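Local coordinates for protein DNA ligase (PDB 3GDE) that probably seals nicks in double-stranded DNA during replication, recombination and repair, using ATP and passing through a covalent lysine-AMP intermediate, at residues M228-V233 against G255-V260; T246-W251 against A374-T379; W251-S256 against A395-V400; G300-V305 against I333-H338; M401-S406 against K416-V421. All coordinates share one frame; numbering follows the deposited sequence.

All five contacts belong to the adenylation domain and border its predicted ATP pocket. Contacts 2 and 3 share Trp-251, at the end of strand 247-252, just before the predicted adenylated lysine, Lys-252. Contact 5 pairs the strand beside 247-252 in the sheet, 399-403, with 419-422; its centre is about 9 Å from that of contact 2, to which backbone hydrogen bonds join it. Backbone bonds from Gln-232 to Trp-418 and Lys-420 join contact 1 to contact 5, centres about 12 Å apart. Contacts 1 and 4, with centres about 14 Å apart, are linked through the neighbouring strands 256-262 and 296-306. Contacts 3 and 5 meet at one phosphate ion, bound by both Lys-252 and Lys-420.

Contact 1: M228-V233 against G255-V260; sequences MMLAQV and GSRVQV
The guanidinium group of Arg-257 has Met-228 over one face and the carbonyl oxygen of Met-229 at its edge. Met-228 CB stands 3.6 Å above the guanidinium plane, displaced from its middle. Met-229 O lies close to that plane and is gripped end-on by both terminal nitrogens. The bond from Arg-257 NH1 to Met-229 O, 2.7 Å long, arrives nearly along the C=O axis, whereas the one from Arg-257 NH2 to the same oxygen, 3.0 Å, lies in the carbonyl plane on a lone pair. Both are bent at the hydrogen, to 146° and 134°, because two N-H groups converge on one oxygen. CD2 of Leu-230 comes in obliquely, 4.1 Å from Arg-257 NH1.

Behind this clamp the two long side chains run antiparallel alongside one another. With its CG beside the backbone N (chi1 -63°) and the rest extended, Met-228 lays SD 3.8 Å from Arg-257 NE. Its CE then reaches the backbone, 3.6 Å from Val-258 C. An arginine side chain from strand 256-262 thus reaches the backbone just ahead of strand 230-233, with no backbone pairing between the two segments.

Arg-257, predicted to bind ATP, has a second partner in Asp-299, which forms a salt bridge with NH2, and Phe-340 also touches it. The carbonyl fixes the rotation of the guanidinium, Asp-299 probably offsets its charge, and the thioether arm gives it an apolar flank.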
# COMPACT_ATOMS: atom_id res chain seq x y z
N MET A 228 2.37 -4.69 10.27
CA MET A 228 2.02 -4.29 11.63
C MET A 228 0.73 -4.95 12.12
O MET A 228 -0.20 -5.18 11.34
CB MET A 228 1.91 -2.77 11.74
CG MET A 228 3.22 -2.06 11.46
SD MET A 228 2.86 -0.37 11.02
CE MET A 228 4.52 0.32 10.91
N MET A 229 0.69 -5.26 13.41
CA MET A 229 -0.55 -5.71 14.04
C MET A 229 -1.51 -4.53 14.11
O MET A 229 -1.11 -3.42 14.47
CB MET A 229 -0.28 -6.27 15.44
CG MET A 229 -1.51 -6.81 16.15
SD MET A 229 -1.04 -7.69 17.63
CE MET A 229 -2.62 -8.36 18.14
N LEU A 230 -2.77 -4.75 13.76
CA LEU A 230 -3.75 -3.67 13.69
C LEU A 230 -4.85 -3.80 14.73
O LEU A 230 -5.18 -4.91 15.14
CB LEU A 230 -4.37 -3.62 12.28
CG LEU A 230 -3.43 -3.46 11.08
CD1 LEU A 230 -4.24 -3.51 9.79
CD2 LEU A 230 -2.65 -2.16 11.17
N ALA A 231 -5.42 -2.67 15.15
CA ALA A 231 -6.50 -2.66 16.14
C ALA A 231 -7.88 -2.39 15.54
O ALA A 231 -8.01 -1.67 14.54
CB ALA A 231 -6.20 -1.65 17.23
N GLN A 232 -8.91 -2.97 16.15
CA GLN A 232 -10.30 -2.68 15.82
C GLN A 232 -10.80 -1.44 16.56
O GLN A 232 -10.32 -1.12 17.64
CB GLN A 232 -11.21 -3.86 16.18
CG GLN A 232 -11.13 -5.03 15.22
CD GLN A 232 -12.07 -6.16 15.63
OE1 GLN A 232 -13.04 -5.95 16.37
NE2 GLN A 232 -11.78 -7.37 15.14
N VAL A 233 -11.76 -0.73 15.98
CA VAL A 233 -12.39 0.38 16.68
C VAL A 233 -13.39 -0.19 17.70
O VAL A 233 -14.26 -0.97 17.35
CB VAL A 233 -13.08 1.40 15.72
CG1 VAL A 233 -13.64 2.59 16.51
CG2 VAL A 233 -12.11 1.90 14.65
N GLY A 255 -0.32 10.87 15.47
CA GLY A 255 0.96 10.77 14.77
C GLY A 255 0.95 9.72 13.68
O GLY A 255 -0.12 9.29 13.24
N SER A 256 2.14 9.32 13.23
CA SER A 256 2.27 8.30 12.20
C SER A 256 2.99 7.08 12.73
O SER A 256 4.08 7.18 13.27
CB SER A 256 2.99 8.84 10.97
OG SER A 256 2.34 9.99 10.49
N ARG A 257 2.37 5.92 12.55
CA ARG A 257 2.97 4.67 12.96
C ARG A 257 4.22 4.33 12.13
O ARG A 257 4.27 4.54 10.92
CB ARG A 257 1.96 3.55 12.91
CG ARG A 257 2.35 2.38 13.77
CD ARG A 257 1.19 1.48 14.03
NE ARG A 257 1.65 0.21 14.56
CZ ARG A 257 0.86 -0.86 14.72
NH1 ARG A 257 -0.43 -0.79 14.38
NH2 ARG A 257 1.37 -1.98 15.20
N VAL A 258 5.25 3.84 12.82
CA VAL A 258 6.48 3.41 12.17
C VAL A 258 7.00 2.13 12.80
O VAL A 258 6.59 1.72 13.90
CB VAL A 258 7.61 4.49 12.22
CG1 VAL A 258 7.21 5.74 11.48
CG2 VAL A 258 8.05 4.78 13.67
N GLN A 259 7.91 1.50 12.07
CA GLN A 259 8.60 0.33 12.55
C GLN A 259 10.11 0.55 12.37
O GLN A 259 10.58 0.86 11.28
CB GLN A 259 8.10 -0.89 11.79
CG GLN A 259 8.59 -2.21 12.32
CD GLN A 259 8.06 -3.35 11.51
OE1 GLN A 259 8.72 -3.81 10.58
NE2 GLN A 259 6.86 -3.80 11.83
N VAL A 260 10.85 0.40 13.46
CA VAL A 260 12.26 0.76 13.50
C VAL A 260 13.13 -0.49 13.65
O VAL A 260 12.91 -1.30 14.56
CB VAL A 260 12.54 1.78 14.65
CG1 VAL A 260 14.04 1.95 14.91
CG2 VAL A 260 11.88 3.12 14.34

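Contact 2: T246-W251 against A374-T379; sequences TAAVEW and AKQIVT
Glu-250 and Gln-376 cross obliquely on one face of an antiparallel strand pair, their carboxylate and amide planes only 7° apart. Glu-250 CG packs 3.8 Å from Gln-376 CG, and beyond these carbons the two flat ends lie nearly coplanar. Ala-248 CB and Val-378 project from the same face. At the end of the pair, Thr-246 meets Val-378 at a slant, Thr-246 CG2 reaching within 3.7 Å of Val-378 CG1.

The other face carries Ala-247, Val-249, Ile-377 and Thr-379. Ile-377 holds CG1 between its backbone N and carbonyl carbon (chi1 57°), which brings that atom 3.8 Å from Val-249 CB. The methyl CG2 of Val-249 faces CG2 of Thr-379 at 4.2 Å, and Met-388 of helix 382-394 packs against the valine.

Beneath these side chains, Val-249 and Ile-377 exchange two fairly straight backbone bonds, each 164° at the hydrogen, while Ala-247 and Thr-379 exchange a second pair of bonds, more bent at the hydrogen. At the far end the strands part, and water inserts itself: it accepts from Trp-251 N at 2.8 Å and donates to Lys-375 O.

The pairing belongs to the sheet framework of the adenylation domain, on the strand leading to the KxDG motif. Glu-250 is predicted to bind ATP. Lys-403 forms a salt bridge with its OE1, which probably offsets the charge of the carboxylate and should restrict its rotation.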
# COMPACT_ATOMS: atom_id res chain seq x y z
N THR A 246 -9.02 -7.49 32.61
CA THR A 246 -7.88 -6.61 32.85
C THR A 246 -7.28 -6.27 31.49
O THR A 246 -7.28 -7.10 30.58
CB THR A 246 -6.83 -7.30 33.76
OG1 THR A 246 -7.47 -7.84 34.92
CG2 THR A 246 -5.76 -6.31 34.20
N ALA A 247 -6.79 -5.04 31.34
CA ALA A 247 -6.31 -4.55 30.05
C ALA A 247 -5.07 -3.70 30.19
O ALA A 247 -4.94 -2.92 31.14
CB ALA A 247 -7.41 -3.76 29.34
N ALA A 248 -4.15 -3.87 29.24
CA ALA A 248 -3.02 -2.95 29.09
C ALA A 248 -3.52 -1.74 28.30
O ALA A 248 -4.10 -1.90 27.22
CB ALA A 248 -1.87 -3.63 28.38
N VAL A 249 -3.33 -0.55 28.85
CA VAL A 249 -3.88 0.66 28.26
C VAL A 249 -2.77 1.66 28.00
O VAL A 249 -1.94 1.93 28.86
CB VAL A 249 -4.98 1.32 29.14
CG1 VAL A 249 -5.66 2.47 28.39
CG2 VAL A 249 -6.03 0.31 29.58
N GLU A 250 -2.76 2.20 26.78
CA GLU A 250 -1.80 3.21 26.37
C GLU A 250 -2.56 4.36 25.71
O GLU A 250 -3.72 4.22 25.36
CB GLU A 250 -0.80 2.62 25.38
CG GLU A 250 0.09 1.53 25.95
CD GLU A 250 0.53 0.49 24.91
OE1 GLU A 250 0.35 0.72 23.69
OE2 GLU A 250 1.06 -0.56 25.34
N TRP A 251 -1.89 5.49 25.56
CA TRP A 251 -2.41 6.59 24.77
C TRP A 251 -2.49 6.18 23.31
O TRP A 251 -1.64 5.43 22.83
CB TRP A 251 -1.49 7.82 24.91
CG TRP A 251 -1.64 8.59 26.20
CD1 TRP A 251 -2.28 8.18 27.34
CD2 TRP A 251 -1.12 9.89 26.48
NE1 TRP A 251 -2.20 9.15 28.30
CE2 TRP A 251 -1.49 10.21 27.81
CE3 TRP A 251 -0.37 10.82 25.74
CZ2 TRP A 251 -1.14 11.43 28.41
CZ3 TRP A 251 -0.02 12.02 26.34
CH2 TRP A 251 -0.41 12.31 27.66
N ALA A 374 5.78 4.57 25.35
CA ALA A 374 4.37 4.78 25.63
C ALA A 374 4.12 4.46 27.10
O ALA A 374 4.55 3.42 27.61
CB ALA A 374 3.50 3.90 24.74
N LYS A 375 3.46 5.38 27.79
CA LYS A 375 3.01 5.11 29.13
C LYS A 375 1.96 4.01 29.05
O LYS A 375 1.04 4.05 28.22
CB LYS A 375 2.46 6.39 29.77
CG LYS A 375 1.88 6.23 31.18
CD LYS A 375 1.44 7.59 31.76
CE LYS A 375 0.78 7.44 33.13
NZ LYS A 375 1.70 6.83 34.13
N GLN A 376 2.12 2.99 29.87
CA GLN A 376 1.16 1.92 29.91
C GLN A 376 0.67 1.71 31.33
O GLN A 376 1.45 1.77 32.28
CB GLN A 376 1.78 0.64 29.37
CG GLN A 376 0.80 -0.47 29.12
CD GLN A 376 1.49 -1.75 28.74
OE1 GLN A 376 1.53 -2.12 27.57
NE2 GLN A 376 2.06 -2.44 29.72
N ILE A 377 -0.63 1.49 31.47
CA ILE A 377 -1.20 1.03 32.73
C ILE A 377 -1.86 -0.32 32.50
O ILE A 377 -2.20 -0.67 31.37
CB ILE A 377 -2.21 2.04 33.34
CG1 ILE A 377 -3.34 2.36 32.35
CG2 ILE A 377 -1.48 3.31 33.81
CD1 ILE A 377 -4.66 2.76 33.01
N VAL A 378 -1.99 -1.10 33.57
CA VAL A 378 -2.70 -2.37 33.53
C VAL A 378 -3.80 -2.29 34.58
O VAL A 378 -3.53 -1.97 35.73
CB VAL A 378 -1.76 -3.59 33.76
CG1 VAL A 378 -2.47 -4.89 33.43
CG2 VAL A 378 -0.50 -3.47 32.91
N THR A 379 -5.04 -2.56 34.19
CA THR A 379 -6.18 -2.24 35.05
C THR A 379 -7.46 -2.96 34.65
O THR A 379 -7.62 -3.36 33.50
CB THR A 379 -6.43 -0.70 35.09
OG1 THR A 379 -7.45 -0.40 36.06
CG2 THR A 379 -6.85 -0.17 33.72
O HOH W 1 0.74 5.71 26.35

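Contact 3: W251-S256 against A395-V400; sequences WKFDGS and AGHEGV. With PO4 (phosphate ion), chain C.
Lys-252 to Gly-255 form the KxDG motif of the covalent nucleotidyltransferases, and here this motif meets the loop that leads from helix 382-394 into strand 399-403. Three backbone N-H groups make the framework. Lys-252 N donates to Gly-399 O from above the carbonyl plane, and Glu-398 N returns a bond to Lys-252 O. The third, Asp-254 N, points at His-397 ND1 within the imidazole plane, 3.1 Å away, so that this ring nitrogen serves as an acceptor.

Aromatic packing comes next. Phe-253 and His-397 make a T-shaped pair with planes at 81°: CD1 at the phenyl edge lies over the centre of the imidazole, 3.7 Å from His-397 CE1. Trp-251 meets the same histidine obliquely and extends CH2 to Ala-395 CB at 3.6 Å. Gly-396, beside it, closes the helix in a Schellman motif, and a water links its carbonyl to Asp-254 OD2.

Lys-252, predicted to become the adenylated lysine, bends at its last torsion (chi4 -62°), placing NZ in a salt bridge with Glu-398 OE2 at 3.1 Å, on the syn side but 33° out of the carboxylate plane. Lys-252 NZ also donates to O1 of a phosphate ion, 2.7 Å away.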
# COMPACT_ATOMS: atom_id res chain seq x y z
N TRP A 251 -1.89 5.49 25.56
CA TRP A 251 -2.41 6.59 24.77
C TRP A 251 -2.49 6.18 23.31
O TRP A 251 -1.64 5.43 22.83
CB TRP A 251 -1.49 7.82 24.91
CG TRP A 251 -1.64 8.59 26.20
CD1 TRP A 251 -2.28 8.18 27.34
CD2 TRP A 251 -1.12 9.89 26.48
NE1 TRP A 251 -2.20 9.15 28.30
CE2 TRP A 251 -1.49 10.21 27.81
CE3 TRP A 251 -0.37 10.82 25.74
CZ2 TRP A 251 -1.14 11.43 28.41
CZ3 TRP A 251 -0.02 12.02 26.34
CH2 TRP A 251 -0.41 12.31 27.66
N LYS A 252 -3.52 6.63 22.61
CA LYS A 252 -3.48 6.67 21.16
C LYS A 252 -3.05 8.05 20.67
O LYS A 252 -3.80 9.02 20.79
CB LYS A 252 -4.82 6.31 20.52
CG LYS A 252 -4.67 6.16 19.02
CD LYS A 252 -5.92 5.65 18.37
CE LYS A 252 -5.62 5.14 16.98
NZ LYS A 252 -5.10 6.21 16.10
N PHE A 253 -1.84 8.11 20.11
CA PHE A 253 -1.22 9.35 19.65
C PHE A 253 -1.75 9.88 18.31
O PHE A 253 -2.09 9.13 17.41
CB PHE A 253 0.30 9.18 19.57
CG PHE A 253 0.94 8.81 20.87
CD1 PHE A 253 1.28 9.79 21.80
CD2 PHE A 253 1.19 7.47 21.18
CE1 PHE A 253 1.87 9.44 23.02
CE2 PHE A 253 1.77 7.10 22.40
CZ PHE A 253 2.11 8.09 23.32
N ASP A 254 -1.81 11.20 18.20
CA ASP A 254 -1.99 11.86 16.91
C ASP A 254 -0.61 11.90 16.25
O ASP A 254 0.18 12.83 16.48
CB ASP A 254 -2.57 13.27 17.08
CG ASP A 254 -2.81 13.98 15.75
OD1 ASP A 254 -2.41 13.44 14.69
OD2 ASP A 254 -3.39 15.08 15.76
N GLY A 255 -0.32 10.87 15.47
CA GLY A 255 0.96 10.77 14.77
C GLY A 255 0.95 9.72 13.68
O GLY A 255 -0.12 9.29 13.24
N SER A 256 2.14 9.32 13.23
CA SER A 256 2.27 8.30 12.20
C SER A 256 2.99 7.08 12.73
O SER A 256 4.08 7.18 13.27
CB SER A 256 2.99 8.84 10.97
OG SER A 256 2.34 9.99 10.49
N ALA A 395 -3.99 16.36 26.24
CA ALA A 395 -2.61 16.52 25.78
C ALA A 395 -2.54 16.73 24.27
O ALA A 395 -1.46 16.92 23.71
CB ALA A 395 -1.78 15.30 26.19
N GLY A 396 -3.70 16.68 23.62
CA GLY A 396 -3.79 16.94 22.19
C GLY A 396 -3.77 15.69 21.33
O GLY A 396 -3.60 15.76 20.11
N HIS A 397 -3.95 14.54 21.98
CA HIS A 397 -4.00 13.26 21.29
C HIS A 397 -5.43 12.71 21.22
O HIS A 397 -6.38 13.42 21.51
CB HIS A 397 -2.99 12.28 21.91
CG HIS A 397 -1.58 12.76 21.84
ND1 HIS A 397 -0.85 12.77 20.66
CD2 HIS A 397 -0.75 13.26 22.79
CE1 HIS A 397 0.35 13.26 20.89
NE2 HIS A 397 0.44 13.56 22.18
N GLU A 398 -5.60 11.45 20.83
CA GLU A 398 -6.89 10.99 20.27
C GLU A 398 -7.76 10.16 21.20
O GLU A 398 -8.99 10.12 21.02
CB GLU A 398 -6.67 10.22 18.96
CG GLU A 398 -5.92 11.00 17.89
CD GLU A 398 -5.87 10.27 16.56
OE1 GLU A 398 -5.50 10.91 15.56
OE2 GLU A 398 -6.19 9.06 16.51
N GLY A 399 -7.14 9.52 22.18
CA GLY A 399 -7.82 8.58 23.06
C GLY A 399 -6.87 7.53 23.59
O GLY A 399 -5.71 7.82 23.91
N VAL A 400 -7.35 6.29 23.67
CA VAL A 400 -6.55 5.21 24.24
C VAL A 400 -6.53 3.94 23.39
O VAL A 400 -7.50 3.63 22.69
CB VAL A 400 -6.98 4.84 25.69
CG1 VAL A 400 -6.56 5.92 26.69
CG2 VAL A 400 -8.47 4.56 25.77
P PO4 C . -6.68 5.67 12.82
O1 PO4 C . -6.03 6.79 13.59
O2 PO4 C . -7.85 5.06 13.57
O3 PO4 C . -7.15 6.21 11.49
O4 PO4 C . -5.66 4.58 12.61
O HOH W 2 -5.01 15.29 17.92

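Contact 4: G300-V305 against I333-H338; sequences GEVIAV and IPLEAH
Glu-301 and His-338 exchange two nearly straight backbone hydrogen bonds, as do Ile-303 and Glu-336, in an antiparallel ladder whose strand axes run at 158° to each other, and Val-305 N adds a fifth, longer bond to Pro-334 O, arriving from above the carbonyl plane.

On one face of the ladder Ile-303 slants across Glu-336 and His-338. Its CG1 lies 3.7 Å from Glu-336 CG, and its CD1 reaches 3.4 Å from His-338 NE2. Glu-336 has CG between its backbone N and carbonyl carbon (chi1 49°), which turns the chain toward the partner strand, where it crosses the Val-305 side chain at about a right angle. There Glu-336 OE2 lies 3.4 Å from Val-305 CG2, while OE1 accepts a weak hydrogen bond from His-338 NE2. A water at this end of the ladder donates to both Pro-334 O and Val-305 O.

These strands, 296-306 and 335-342, form part of the adenylation domain, and the same face carries Glu-301, predicted to bind ATP. Bent at chi2 (82°), Glu-301 turns its carboxylate away from strand 335-342 toward Arg-257. Phe-253, from the KxDG loop, touches Glu-301 and Ile-303, and its ring also meets that of His-338.

The opposite face is apolar. Val-302 CG1 meets Leu-335 CD1 at 4.0 Å. Ala-304 CB touches both Ile-333 CG2, at 4.0 Å, and Leu-335 CD2, at 4.1 Å, which approach it from one side. Val-316 of helix 313-321 lies against both Val-302 and Ala-304.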
# COMPACT_ATOMS: atom_id res chain seq x y z
N GLY A 300 6.37 1.75 16.88
CA GLY A 300 6.21 3.05 17.49
C GLY A 300 5.31 4.06 16.78
O GLY A 300 4.81 3.82 15.68
N GLU A 301 5.13 5.20 17.43
CA GLU A 301 4.43 6.32 16.84
C GLU A 301 5.37 7.52 16.77
O GLU A 301 5.99 7.90 17.78
CB GLU A 301 3.19 6.64 17.66
CG GLU A 301 2.09 7.32 16.87
CD GLU A 301 1.22 6.35 16.09
OE1 GLU A 301 0.54 6.82 15.14
OE2 GLU A 301 1.17 5.14 16.40
N VAL A 302 5.48 8.11 15.59
CA VAL A 302 6.22 9.36 15.43
C VAL A 302 5.23 10.53 15.48
O VAL A 302 4.22 10.54 14.76
CB VAL A 302 7.06 9.37 14.13
CG1 VAL A 302 7.65 10.74 13.87
CG2 VAL A 302 8.17 8.35 14.23
N ILE A 303 5.51 11.51 16.33
CA ILE A 303 4.65 12.68 16.44
C ILE A 303 5.43 13.96 16.15
O ILE A 303 6.63 14.05 16.44
CB ILE A 303 3.89 12.77 17.81
CG1 ILE A 303 4.86 13.02 18.97
CG2 ILE A 303 3.02 11.53 18.04
CD1 ILE A 303 4.21 13.09 20.34
N ALA A 304 4.75 14.94 15.57
CA ALA A 304 5.34 16.24 15.33
C ALA A 304 5.12 17.11 16.56
O ALA A 304 4.02 17.16 17.09
CB ALA A 304 4.74 16.89 14.09
N VAL A 305 6.19 17.75 17.03
CA VAL A 305 6.11 18.68 18.17
C VAL A 305 6.74 20.03 17.81
O VAL A 305 7.60 20.11 16.94
CB VAL A 305 6.76 18.10 19.46
CG1 VAL A 305 6.04 16.83 19.90
CG2 VAL A 305 8.24 17.84 19.28
N ILE A 333 9.80 21.20 11.14
CA ILE A 333 8.96 20.18 11.77
C ILE A 333 9.82 19.22 12.61
O ILE A 333 10.27 18.20 12.10
CB ILE A 333 8.14 19.37 10.70
CG1 ILE A 333 7.53 20.31 9.65
CG2 ILE A 333 7.10 18.48 11.35
CD1 ILE A 333 7.05 19.61 8.38
N PRO A 334 10.08 19.59 13.88
CA PRO A 334 10.71 18.67 14.83
C PRO A 334 9.83 17.44 15.12
O PRO A 334 8.61 17.50 14.99
CB PRO A 334 10.85 19.52 16.10
CG PRO A 334 10.86 20.94 15.60
CD PRO A 334 9.86 20.91 14.49
N LEU A 335 10.47 16.34 15.50
CA LEU A 335 9.76 15.10 15.76
C LEU A 335 10.22 14.42 17.04
O LEU A 335 11.35 14.63 17.49
CB LEU A 335 9.93 14.11 14.60
CG LEU A 335 9.55 14.52 13.18
CD1 LEU A 335 10.08 13.48 12.19
CD2 LEU A 335 8.06 14.71 13.03
N GLU A 336 9.34 13.60 17.62
CA GLU A 336 9.75 12.63 18.62
C GLU A 336 9.05 11.30 18.40
O GLU A 336 8.01 11.25 17.73
CB GLU A 336 9.56 13.15 20.04
CG GLU A 336 8.22 13.75 20.33
CD GLU A 336 8.22 14.52 21.63
OE1 GLU A 336 7.51 14.10 22.56
OE2 GLU A 336 8.95 15.53 21.72
N ALA A 337 9.63 10.24 18.94
CA ALA A 337 9.13 8.88 18.74
C ALA A 337 8.73 8.26 20.06
O ALA A 337 9.44 8.38 21.05
CB ALA A 337 10.18 8.02 18.03
N HIS A 338 7.58 7.60 20.06
CA HIS A 338 7.05 6.89 21.21
C HIS A 338 6.84 5.43 20.85
O HIS A 338 6.00 5.11 20.00
CB HIS A 338 5.73 7.50 21.69
CG HIS A 338 5.85 8.94 22.09
ND1 HIS A 338 5.65 9.36 23.39
CD2 HIS A 338 6.16 10.05 21.38
CE1 HIS A 338 5.82 10.67 23.46
NE2 HIS A 338 6.14 11.11 22.25
O HOH W 3 6.86 19.41 14.52

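Contact 5: M401-S406 against K416-V421; sequences MIKLPS and KNWLKV. With PO4 (phosphate ion), chain C; PO4 (phosphate ion), chain B.
Lys-403, extended beyond CG, lies over one face of the Trp-418 indole, combining CH-pi and cation-pi contacts. Lys-403 CE lies 3.7 Å from the centroid of the six-membered ring of Trp-418, and Lys-403 NZ 3.8 Å from it, 8° off the ring normal. NZ also forms a salt bridge with Glu-250, so the ammonium is held between an aromatic face and a carboxylate. Lys-403 closes the sequence EGVMIK, motif IV of the ligase adenylation domain, whose strand 399-403 pairs antiparallel with 419-422.

Ile-402 and Leu-419 exchange two backbone bonds, and Leu-404 N donates to Asn-417 O where segment 416-421 turns a corner, at 416-418. On the face away from the tryptophan, Ile-402 CD1 touches Val-421 CG1 at 3.6 Å.

Met-401 and Lys-420 lie side by side, pointing the same way. Bends at chi2 and chi3 bring Met-401 SD 3.7 Å from Lys-420 CB. The lysine, predicted to bind ATP, continues past it to two phosphate ions, one of which also binds Lys-252. Lys-420 NZ donates to O2 and O4 of that ion, at 3.0 and 3.1 Å, and to O2 of the other at 2.6 Å.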
# COMPACT_ATOMS: atom_id res chain seq x y z
N MET A 401 -5.41 3.23 23.47
CA MET A 401 -5.34 1.87 22.97
C MET A 401 -5.58 0.95 24.15
O MET A 401 -5.02 1.17 25.23
CB MET A 401 -3.97 1.58 22.33
CG MET A 401 -3.62 2.47 21.13
SD MET A 401 -4.76 2.23 19.74
CE MET A 401 -4.44 0.53 19.32
N ILE A 402 -6.41 -0.07 23.95
CA ILE A 402 -6.71 -1.05 24.98
C ILE A 402 -6.35 -2.45 24.48
O ILE A 402 -6.95 -2.95 23.52
CB ILE A 402 -8.20 -0.99 25.40
CG1 ILE A 402 -8.51 0.37 26.04
CG2 ILE A 402 -8.52 -2.14 26.38
CD1 ILE A 402 -9.96 0.68 26.20
N LYS A 403 -5.39 -3.08 25.15
CA LYS A 403 -4.79 -4.32 24.65
C LYS A 403 -4.80 -5.45 25.68
O LYS A 403 -4.63 -5.22 26.87
CB LYS A 403 -3.35 -4.05 24.20
CG LYS A 403 -3.18 -2.87 23.25
CD LYS A 403 -1.73 -2.56 23.00
CE LYS A 403 -1.58 -1.61 21.81
NZ LYS A 403 -0.15 -1.27 21.58
N LEU A 404 -5.00 -6.68 25.21
CA LEU A 404 -4.99 -7.89 26.05
C LEU A 404 -3.55 -8.19 26.49
O LEU A 404 -2.70 -8.48 25.64
CB LEU A 404 -5.51 -9.08 25.26
CG LEU A 404 -6.65 -9.99 25.73
CD1 LEU A 404 -6.34 -11.41 25.30
CD2 LEU A 404 -6.93 -9.93 27.24
N PRO A 405 -3.28 -8.11 27.81
CA PRO A 405 -1.91 -8.30 28.32
C PRO A 405 -1.28 -9.67 28.00
O PRO A 405 -0.07 -9.80 28.04
CB PRO A 405 -2.07 -8.12 29.84
CG PRO A 405 -3.32 -7.31 29.98
CD PRO A 405 -4.22 -7.80 28.89
N SER A 406 -2.11 -10.65 27.66
CA SER A 406 -1.61 -11.98 27.31
C SER A 406 -1.50 -12.24 25.80
O SER A 406 -0.96 -13.26 25.38
CB SER A 406 -2.47 -13.06 27.96
OG SER A 406 -3.72 -13.14 27.32
N LYS A 416 -9.62 -8.45 17.79
CA LYS A 416 -10.09 -7.77 18.99
C LYS A 416 -9.06 -7.68 20.13
O LYS A 416 -9.36 -7.14 21.19
CB LYS A 416 -11.38 -8.43 19.49
CG LYS A 416 -12.55 -8.28 18.53
CD LYS A 416 -13.88 -8.67 19.18
CE LYS A 416 -14.98 -8.85 18.12
NZ LYS A 416 -16.12 -9.68 18.64
N ASN A 417 -7.84 -8.19 19.91
CA ASN A 417 -6.81 -8.15 20.95
C ASN A 417 -6.28 -6.74 21.25
O ASN A 417 -5.78 -6.46 22.34
CB ASN A 417 -5.65 -9.09 20.62
CG ASN A 417 -5.95 -10.55 20.96
OD1 ASN A 417 -5.24 -11.46 20.53
ND2 ASN A 417 -7.00 -10.78 21.75
N TRP A 418 -6.37 -5.87 20.25
CA TRP A 418 -6.09 -4.45 20.40
C TRP A 418 -7.35 -3.74 19.97
O TRP A 418 -7.96 -4.09 18.95
CB TRP A 418 -4.95 -4.00 19.49
CG TRP A 418 -3.56 -4.50 19.82
CD1 TRP A 418 -3.22 -5.50 20.69
CD2 TRP A 418 -2.33 -4.05 19.22
NE1 TRP A 418 -1.85 -5.66 20.70
CE2 TRP A 418 -1.28 -4.79 19.80
CE3 TRP A 418 -2.02 -3.07 18.26
CZ2 TRP A 418 0.06 -4.59 19.46
CZ3 TRP A 418 -0.68 -2.86 17.93
CH2 TRP A 418 0.34 -3.62 18.53
N LEU A 419 -7.75 -2.74 20.75
CA LEU A 419 -8.89 -1.89 20.40
C LEU A 419 -8.52 -0.42 20.53
O LEU A 419 -7.88 -0.02 21.51
CB LEU A 419 -10.10 -2.23 21.28
CG LEU A 419 -10.63 -3.67 21.28
CD1 LEU A 419 -11.50 -3.89 22.50
CD2 LEU A 419 -11.41 -4.03 20.01
N LYS A 420 -8.89 0.38 19.54
CA LYS A 420 -8.76 1.83 19.66
C LYS A 420 -10.08 2.43 20.11
O LYS A 420 -11.14 2.13 19.57
CB LYS A 420 -8.24 2.51 18.38
CG LYS A 420 -8.46 1.77 17.06
CD LYS A 420 -7.92 2.55 15.85
CE LYS A 420 -7.39 1.59 14.80
NZ LYS A 420 -7.32 2.14 13.42
N VAL A 421 -10.01 3.27 21.14
CA VAL A 421 -11.15 4.08 21.53
C VAL A 421 -10.75 5.55 21.50
O VAL A 421 -9.89 6.00 22.26
CB VAL A 421 -11.76 3.65 22.91
CG1 VAL A 421 -10.69 3.34 23.89
CG2 VAL A 421 -12.71 4.72 23.44
P PO4 C . -6.68 5.67 12.82
O1 PO4 C . -6.03 6.79 13.59
O2 PO4 C . -7.85 5.06 13.57
O3 PO4 C . -7.15 6.21 11.49
O4 PO4 C . -5.66 4.58 12.61
P PO4 B . -5.10 1.68 10.79
O1 PO4 B . -3.62 1.95 10.96
O2 PO4 B . -5.57 0.93 12.01
O3 PO4 B . -5.88 2.98 10.69
O4 PO4 B . -5.32 0.86 9.55